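Local atomic coordinates of tautomerase (Advenella mimigardefordensis DPN7, PDB entry 6VVW), a protein that is of unknown specific function but is a tautomerase-superfamily protein built from two beta-alpha-beta units and assembled as a trimer. Residues P2-V6 with P37-I41; V27-L32 with N79-I84; K17-L21 with I41-E45. All blocks are in the same frame, centred on the assembly; numbering follows the deposited sequence.

Contact 1 of 3, residues P2-V6 with P37-I41; sequences PILQV and PSIRI
The pyrrolidine ring of Pro-2 lies beside Ile-39, its CD pressed to Ile-39 CG1 at a tight 3.5 Å, while Ile-39 CG2 turns back to the carbonyl of Pro-2. The guanidinium of Arg-40, the flat group here, reaches beyond this pairing to the second subunit, where its NH2 is hydrogen-bonded to the backbone oxygen of Cys-98. It is the aliphatic part of Arg-40 that meets strand 3-8: CG sits 3.4 Å from both CB and CG2 of Ile-3, and a bend at chi3 (84°) then turns the chain before the charged end. Leu-4 and Ile-41 run side by side from the other face of the sheet, with Leu-4 CB 3.6 Å from Ile-41 CG1, and Val-6 CG2 meets Ile-41 CG2 more loosely. Between the backbones, Leu-4 N gives a weak hydrogen bond to Arg-40 O (2.8 Å), and Ile-41 CA makes a C-H...O contact with Leu-4 O. Leu-4 and Ile-41 rest on Ile-28 of helix 16-30. Two adjacent parallel strands linked through helix 16-30, which packs on one face of the sheet, form a beta-alpha-beta unit, the fold of the tautomerase superfamily, whose chains characteristically start with a proline, here Pro-2.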
loop_
_atom_site.group_PDB
_atom_site.type_symbol
_atom_site.label_atom_id
_atom_site.label_comp_id
_atom_site.label_asym_id
_atom_site.label_seq_id
_atom_site.Cartn_x
_atom_site.Cartn_y
_atom_site.Cartn_z
ATOM N N PRO A 2 -11.715 9.341 2.373
ATOM C CA PRO A 2 -10.320 8.941 2.201
ATOM C C PRO A 2 -9.999 7.637 2.899
ATOM O O PRO A 2 -9.867 7.617 4.111
ATOM C CB PRO A 2 -9.546 10.080 2.856
ATOM C CG PRO A 2 -10.463 11.168 2.959
ATOM C CD PRO A 2 -11.826 10.625 3.064
ATOM N N ILE A 3 -9.869 6.541 2.172
ATOM C CA ILE A 3 -9.517 5.315 2.860
ATOM C C ILE A 3 -8.067 5.404 3.312
ATOM O O ILE A 3 -7.221 6.017 2.660
ATOM C CB ILE A 3 -9.763 4.105 1.954
ATOM C CG1 ILE A 3 -8.553 3.825 1.099
ATOM C CG2 ILE A 3 -10.932 4.393 1.059
ATOM C CD1 ILE A 3 -8.728 2.636 0.290
ATOM N N LEU A 4 -7.780 4.827 4.464
ATOM C CA LEU A 4 -6.469 4.946 5.074
ATOM C C LEU A 4 -5.975 3.559 5.406
ATOM O O LEU A 4 -6.758 2.694 5.797
ATOM C CB LEU A 4 -6.505 5.799 6.334
ATOM C CG LEU A 4 -6.115 7.266 6.180
ATOM C CD1 LEU A 4 -7.208 8.085 5.507
ATOM C CD2 LEU A 4 -5.849 7.821 7.549
ATOM N N GLN A 5 -4.690 3.337 5.176
ATOM C CA GLN A 5 -4.017 2.141 5.649
ATOM C C GLN A 5 -2.826 2.630 6.433
ATOM O O GLN A 5 -2.217 3.638 6.063
ATOM C CB GLN A 5 -3.576 1.213 4.494
ATOM C CG GLN A 5 -4.684 0.883 3.528
ATOM C CD GLN A 5 -4.296 -0.173 2.518
ATOM O OE1 GLN A 5 -3.129 -0.560 2.420
ATOM N NE2 GLN A 5 -5.283 -0.671 1.773
ATOM N N VAL A 6 -2.512 1.935 7.522
ATOM C CA VAL A 6 -1.569 2.426 8.525
ATOM C C VAL A 6 -0.683 1.282 8.981
ATOM O O VAL A 6 -1.187 0.216 9.349
ATOM C CB VAL A 6 -2.291 3.019 9.749
ATOM C CG1 VAL A 6 -1.320 3.797 10.580
ATOM C CG2 VAL A 6 -3.481 3.860 9.341
ATOM N N PRO A 37 -19.377 8.005 5.377
ATOM C CA PRO A 37 -19.339 6.730 4.639
ATOM C C PRO A 37 -18.195 6.582 3.658
ATOM O O PRO A 37 -17.936 5.481 3.161
ATOM C CB PRO A 37 -20.673 6.722 3.889
ATOM C CG PRO A 37 -21.546 7.636 4.646
ATOM C CD PRO A 37 -20.665 8.695 5.194
ATOM N N SER A 38 -17.516 7.690 3.371
ATOM C CA SER A 38 -16.413 7.704 2.422
ATOM C C SER A 38 -15.105 7.268 3.054
ATOM O O SER A 38 -14.239 6.705 2.376
ATOM C CB SER A 38 -16.262 9.112 1.861
ATOM O OG SER A 38 -16.464 10.059 2.901
ATOM N N ILE A 39 -14.943 7.518 4.300
ATOM C CA ILE A 39 -13.686 7.254 4.969
ATOM C C ILE A 39 -13.675 5.824 5.451
ATOM O O ILE A 39 -14.704 5.282 5.859
ATOM C CB ILE A 39 -13.490 8.221 6.142
ATOM C CG1 ILE A 39 -13.859 9.644 5.706
ATOM C CG2 ILE A 39 -12.074 8.097 6.667
ATOM C CD1 ILE A 39 -14.424 10.516 6.811
ATOM N N ARG A 40 -12.509 5.203 5.381
ATOM C CA ARG A 40 -12.217 4.008 6.142
ATOM C C ARG A 40 -10.786 4.126 6.622
ATOM O O ARG A 40 -10.017 4.953 6.135
ATOM C CB ARG A 40 -12.432 2.720 5.323
ATOM C CG ARG A 40 -12.290 2.889 3.831
ATOM C CD ARG A 40 -12.432 1.577 3.077
ATOM N NE ARG A 40 -13.833 1.250 2.836
ATOM C CZ ARG A 40 -14.273 0.135 2.253
ATOM N NH1 ARG A 40 -13.441 -0.815 1.842
ATOM N NH2 ARG A 40 -15.572 -0.043 2.102
ATOM N N ILE A 41 -10.439 3.332 7.624
ATOM C CA ILE A 41 -9.080 3.319 8.144
ATOM C C ILE A 41 -8.763 1.899 8.540
ATOM O O ILE A 41 -9.576 1.240 9.193
ATOM C CB ILE A 41 -8.908 4.251 9.354
ATOM C CG1 ILE A 41 -9.062 5.705 8.928
ATOM C CG2 ILE A 41 -7.556 4.033 9.971
ATOM C CD1 ILE A 41 -9.443 6.637 10.038
#

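Contact 2 of 3, residues V27-L32 with N79-I84; sequences VIEQTL and NFLAAI
Val-27 to Thr-31 runs past Ala-83 to Phe-80 in the opposite chain direction, the CA atoms of Val-27 and Ala-83 lying 6.9 Å apart and those of Thr-31 and Phe-80 closing to 5.8 Å. The first segment is the last part of its helix, which gives way to irregular backbone by Thr-31, whereas 79-84 is helical throughout. The closest CA approach between the segments thus falls just past the end of helix 16-30. Here Thr-31 lies over one face of the Phe-80 ring. Thr-31 CB is 3.5 Å from the centroid of the Phe-80 ring and 9° off the normal, a nearly axial CH-pi contact. Thr-31 OG1, placed between the backbone N and the carbonyl carbon (chi1 37°), lies over the same face near CE2. The methyl CG2 reaches past the ring to the backbone of Phe-80, and Thr-31 O comes within 3.0 Å of Phe-80 CE1, so the ring is closely engaged by the side chain and the carbonyl of one residue. Ile-28 CG2 approaches the ring far less closely, at 4.3 Å from Phe-80 CE2. One turn back along helix 16-30, Val-27 directs a single branch across the interface: CG1, anti to the backbone N (chi1 153°), touches both Ala-83 CB at 3.8 Å and Ile-84 CG1 at 3.7 Å. The contact is largely apolar, with no hydrogen bond between the segments. Towards the sheet, Phe-80 packs on Leu-68 and Ile-84 on Ile-64, both of strand 62-69, while Ile-28 rests on Pro-2 and Ile-39; the two helices lie antiparallel on one side of the sheet.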
loop_
_atom_site.group_PDB
_atom_site.type_symbol
_atom_site.label_atom_id
_atom_site.label_comp_id
_atom_site.label_asym_id
_atom_site.label_seq_id
_atom_site.Cartn_x
_atom_site.Cartn_y
_atom_site.Cartn_z
ATOM N N VAL A 27 -11.167 12.815 12.985
ATOM C CA VAL A 27 -10.274 13.848 12.479
ATOM C C VAL A 27 -10.308 13.876 10.961
ATOM O O VAL A 27 -10.057 14.931 10.353
ATOM C CB VAL A 27 -8.839 13.631 13.003
ATOM C CG1 VAL A 27 -7.795 14.192 12.062
ATOM C CG2 VAL A 27 -8.658 14.274 14.353
ATOM N N ILE A 28 -10.667 12.758 10.324
ATOM C CA ILE A 28 -10.770 12.771 8.874
ATOM C C ILE A 28 -12.020 13.525 8.436
ATOM O O ILE A 28 -11.986 14.283 7.461
ATOM C CB ILE A 28 -10.715 11.351 8.307
ATOM C CG1 ILE A 28 -9.297 10.827 8.446
ATOM C CG2 ILE A 28 -11.019 11.396 6.860
ATOM C CD1 ILE A 28 -9.063 9.563 7.740
ATOM N N GLU A 29 -13.130 13.373 9.158
ATOM C CA GLU A 29 -14.212 14.330 8.983
ATOM C C GLU A 29 -13.732 15.732 9.317
ATOM O O GLU A 29 -13.831 16.658 8.506
ATOM C CB GLU A 29 -15.395 14.021 9.885
ATOM C CG GLU A 29 -15.671 12.610 10.254
ATOM C CD GLU A 29 -16.525 12.581 11.506
ATOM O OE1 GLU A 29 -16.007 12.981 12.568
ATOM O OE2 GLU A 29 -17.733 12.238 11.413
ATOM N N GLN A 30 -13.208 15.905 10.529
ATOM C CA GLN A 30 -12.812 17.211 11.037
ATOM C C GLN A 30 -11.862 17.924 10.088
ATOM O O GLN A 30 -11.591 19.120 10.251
ATOM C CB GLN A 30 -12.162 17.062 12.411
ATOM C CG GLN A 30 -13.113 17.222 13.576
ATOM C CD GLN A 30 -12.375 17.409 14.869
ATOM O OE1 GLN A 30 -11.166 17.210 14.938
ATOM N NE2 GLN A 30 -13.086 17.823 15.900
ATOM N N THR A 31 -11.353 17.192 9.099
ATOM C CA THR A 31 -10.423 17.694 8.089
ATOM C C THR A 31 -11.104 17.910 6.746
ATOM O O THR A 31 -10.554 17.545 5.705
ATOM C CB THR A 31 -9.260 16.731 7.947
ATOM O OG1 THR A 31 -9.773 15.397 8.078
ATOM C CG2 THR A 31 -8.204 17.011 9.025
ATOM N N LEU A 32 -12.326 18.460 6.781
ATOM C CA LEU A 32 -13.116 18.916 5.636
ATOM C C LEU A 32 -13.380 17.839 4.588
ATOM O O LEU A 32 -12.513 17.015 4.274
ATOM C CB LEU A 32 -12.448 20.135 4.982
ATOM C CG LEU A 32 -12.770 21.522 5.564
ATOM C CD1 LEU A 32 -11.552 22.457 5.512
ATOM C CD2 LEU A 32 -13.958 22.173 4.872
ATOM N N ASN A 79 -3.464 20.145 6.543
ATOM C CA ASN A 79 -4.144 20.148 7.821
ATOM C C ASN A 79 -4.347 18.736 8.336
ATOM O O ASN A 79 -4.079 18.468 9.518
ATOM C CB ASN A 79 -5.474 20.890 7.703
ATOM C CG ASN A 79 -5.304 22.390 7.798
ATOM O OD1 ASN A 79 -4.225 22.923 7.523
ATOM N ND2 ASN A 79 -6.360 23.086 8.206
ATOM N N PHE A 80 -4.814 17.841 7.458
ATOM C CA PHE A 80 -4.772 16.406 7.706
ATOM C C PHE A 80 -3.485 16.011 8.393
ATOM O O PHE A 80 -3.489 15.404 9.466
ATOM C CB PHE A 80 -4.847 15.625 6.403
ATOM C CG PHE A 80 -6.199 15.518 5.820
ATOM C CD1 PHE A 80 -6.770 16.590 5.168
ATOM C CD2 PHE A 80 -6.876 14.330 5.850
ATOM C CE1 PHE A 80 -8.005 16.478 4.585
ATOM C CE2 PHE A 80 -8.115 14.211 5.272
ATOM C CZ PHE A 80 -8.686 15.285 4.640
ATOM N N LEU A 81 -2.367 16.331 7.745
ATOM C CA LEU A 81 -1.075 15.860 8.226
ATOM C C LEU A 81 -0.826 16.263 9.674
ATOM O O LEU A 81 -0.332 15.460 10.477
ATOM C CB LEU A 81 0.029 16.390 7.309
ATOM C CG LEU A 81 -0.275 16.071 5.851
ATOM C CD1 LEU A 81 0.833 16.514 4.903
ATOM C CD2 LEU A 81 -0.519 14.595 5.745
ATOM N N ALA A 82 -1.186 17.495 10.034
ATOM C CA ALA A 82 -0.880 18.005 11.366
ATOM C C ALA A 82 -1.807 17.412 12.421
ATOM O O ALA A 82 -1.358 17.007 13.502
ATOM C CB ALA A 82 -0.972 19.528 11.358
ATOM N N ALA A 83 -3.109 17.348 12.133
ATOM C CA ALA A 83 -4.010 16.782 13.130
ATOM C C ALA A 83 -3.860 15.273 13.237
ATOM O O ALA A 83 -4.137 14.705 14.292
ATOM C CB ALA A 83 -5.456 17.131 12.810
ATOM N N ILE A 84 -3.427 14.610 12.166
ATOM C CA ILE A 84 -3.363 13.152 12.126
ATOM C C ILE A 84 -2.067 12.656 12.735
ATOM O O ILE A 84 -2.034 11.584 13.365
ATOM C CB ILE A 84 -3.541 12.663 10.679
ATOM C CG1 ILE A 84 -5.014 12.482 10.337
ATOM C CG2 ILE A 84 -2.833 11.376 10.443
ATOM C CD1 ILE A 84 -5.296 12.566 8.849
#

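Contact 3 of 3, residues K17-L21 with I41-E45; sequences KTAFL and ISLHE
Leu-21 and Ile-41 form the tight end of this contact: the two side chains overlap while pointing opposite ways, bringing Leu-21 CD2 to 3.5 Å from Ile-41 CG2, closer than usual for two methyls. Leu-21 CD2 also touches Leu-43 CB at 3.8 Å. Leu-43, with CG anti to the backbone N (chi1 -176°), places its CD2 against the helix, where Lys-17 CB lies 3.5 Å away and the lysine chain lies nearly perpendicular to it. Packing is looser at Phe-20, whose CE2 stays 4.3 Å from Leu-43 CD2. The axes of helix segment 17-21 and strand segment 41-43 pass 9.7 Å apart and run nearly antiparallel (159°), as expected for the connecting helix of a beta-alpha-beta unit. Beyond the hydrophobic part, the contact becomes polar and more open at the partly exposed Glu-45. Bends at chi3 and chi4 bring Lys-17 NZ to Glu-45 OE2 in a short salt bridge of 2.5 Å, the ammonium approaching from above the carboxylate plane (37° out of it). Glu-45 OE1 has a second partner, the backbone N of Gly-11, which probably helps to fix the carboxylate.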
loop_
_atom_site.group_PDB
_atom_site.type_symbol
_atom_site.label_atom_id
_atom_site.label_comp_id
_atom_site.label_asym_id
_atom_site.label_seq_id
_atom_site.Cartn_x
_atom_site.Cartn_y
_atom_site.Cartn_z
ATOM N N LYS A 17 -4.952 1.108 19.662
ATOM C CA LYS A 17 -5.278 0.818 18.279
ATOM C C LYS A 17 -6.762 0.730 18.027
ATOM O O LYS A 17 -7.163 0.263 16.954
ATOM C CB LYS A 17 -4.618 -0.486 17.865
ATOM C CG LYS A 17 -3.246 -0.679 18.435
ATOM C CD LYS A 17 -2.831 -2.102 18.241
ATOM C CE LYS A 17 -3.814 -3.018 18.920
ATOM N NZ LYS A 17 -4.152 -4.172 18.062
ATOM N N THR A 18 -7.578 1.141 18.997
ATOM C CA THR A 18 -8.998 1.385 18.803
ATOM C C THR A 18 -9.314 2.874 18.795
ATOM O O THR A 18 -9.753 3.416 17.773
ATOM C CB THR A 18 -9.820 0.685 19.894
ATOM O OG1 THR A 18 -9.930 -0.701 19.567
ATOM C CG2 THR A 18 -11.213 1.268 19.999
ATOM N N ALA A 19 -9.083 3.563 19.911
ATOM C CA ALA A 19 -9.383 4.985 19.956
ATOM C C ALA A 19 -8.623 5.740 18.879
ATOM O O ALA A 19 -9.139 6.720 18.326
ATOM C CB ALA A 19 -9.063 5.538 21.333
ATOM N N PHE A 20 -7.416 5.283 18.540
ATOM C CA PHE A 20 -6.682 5.918 17.457
ATOM C C PHE A 20 -7.489 5.894 16.174
ATOM O O PHE A 20 -7.574 6.894 15.459
ATOM C CB PHE A 20 -5.350 5.223 17.245
ATOM C CG PHE A 20 -4.876 5.257 15.822
ATOM C CD1 PHE A 20 -4.090 6.295 15.372
ATOM C CD2 PHE A 20 -5.200 4.241 14.944
ATOM C CE1 PHE A 20 -3.643 6.329 14.085
ATOM C CE2 PHE A 20 -4.769 4.273 13.657
ATOM C CZ PHE A 20 -3.983 5.326 13.226
ATOM N N LEU A 21 -8.080 4.757 15.850
ATOM C CA LEU A 21 -8.875 4.730 14.642
ATOM C C LEU A 21 -10.124 5.560 14.819
ATOM O O LEU A 21 -10.676 6.073 13.837
ATOM C CB LEU A 21 -9.244 3.301 14.258
ATOM C CG LEU A 21 -8.300 2.101 14.147
ATOM C CD1 LEU A 21 -9.091 0.817 14.472
ATOM C CD2 LEU A 21 -7.627 1.984 12.780
ATOM N N ILE A 41 -10.439 3.332 7.624
ATOM C CA ILE A 41 -9.080 3.319 8.144
ATOM C C ILE A 41 -8.763 1.899 8.540
ATOM O O ILE A 41 -9.576 1.240 9.193
ATOM C CB ILE A 41 -8.908 4.251 9.354
ATOM C CG1 ILE A 41 -9.062 5.705 8.928
ATOM C CG2 ILE A 41 -7.556 4.033 9.971
ATOM C CD1 ILE A 41 -9.443 6.637 10.038
ATOM N N SER A 42 -7.588 1.423 8.161
ATOM C CA SER A 42 -7.171 0.065 8.473
ATOM C C SER A 42 -5.827 0.107 9.176
ATOM O O SER A 42 -4.880 0.701 8.657
ATOM C CB SER A 42 -7.071 -0.762 7.203
ATOM O OG SER A 42 -5.750 -0.743 6.695
ATOM N N LEU A 43 -5.719 -0.542 10.331
ATOM C CA LEU A 43 -4.445 -0.611 11.031
ATOM C C LEU A 43 -3.837 -2.002 10.913
ATOM O O LEU A 43 -4.535 -3.007 11.092
ATOM C CB LEU A 43 -4.611 -0.238 12.507
ATOM C CG LEU A 43 -3.275 -0.203 13.245
ATOM C CD1 LEU A 43 -2.419 0.763 12.494
ATOM C CD2 LEU A 43 -3.428 0.282 14.651
ATOM N N HIS A 44 -2.522 -2.054 10.644
ATOM C CA HIS A 44 -1.794 -3.305 10.401
ATOM C C HIS A 44 -0.450 -3.232 11.118
ATOM O O HIS A 44 0.528 -2.746 10.546
ATOM C CB HIS A 44 -1.616 -3.517 8.908
ATOM C CG HIS A 44 -0.522 -4.471 8.535
ATOM N ND1 HIS A 44 -0.199 -5.583 9.287
ATOM C CD2 HIS A 44 0.309 -4.491 7.463
ATOM C CE1 HIS A 44 0.783 -6.243 8.697
ATOM N NE2 HIS A 44 1.117 -5.596 7.594
ATOM N N GLU A 45 -0.398 -3.736 12.352
ATOM C CA GLU A 45 0.815 -3.594 13.143
ATOM C C GLU A 45 1.939 -4.448 12.581
ATOM O O GLU A 45 1.722 -5.491 11.969
ATOM C CB GLU A 45 0.599 -3.986 14.597
ATOM C CG GLU A 45 -0.819 -3.917 15.105
ATOM C CD GLU A 45 -0.901 -4.368 16.551
ATOM O OE1 GLU A 45 0.112 -4.231 17.262
ATOM O OE2 GLU A 45 -1.976 -4.831 16.983
#

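Contacts 1 and 3, centred about 11 Å apart, share Ile-41, which lies beside Leu-4 within the sheet and under Leu-21 of the helix packed on it. Strand pairing continues from contact 1 into 41-45, where Leu-4 O and Ser-42 N, 2.8 Å apart, probably form a hydrogen bond. Contact 2, centred about 12 Å from contact 1, joins it mainly through Ile-28: Ile-28 CD1 is 3.3 Å from Leu-4 CD1 and 3.7 Å from Ile-41 CD1, and Ile-28 CG2 touches Ile-39. Contacts 2 and 3 use different parts of helix 16-30, their centres about 16 Å apart. Contacts 1 and 3 both reach the second subunit, which pairs antiparallel with strand 40-43.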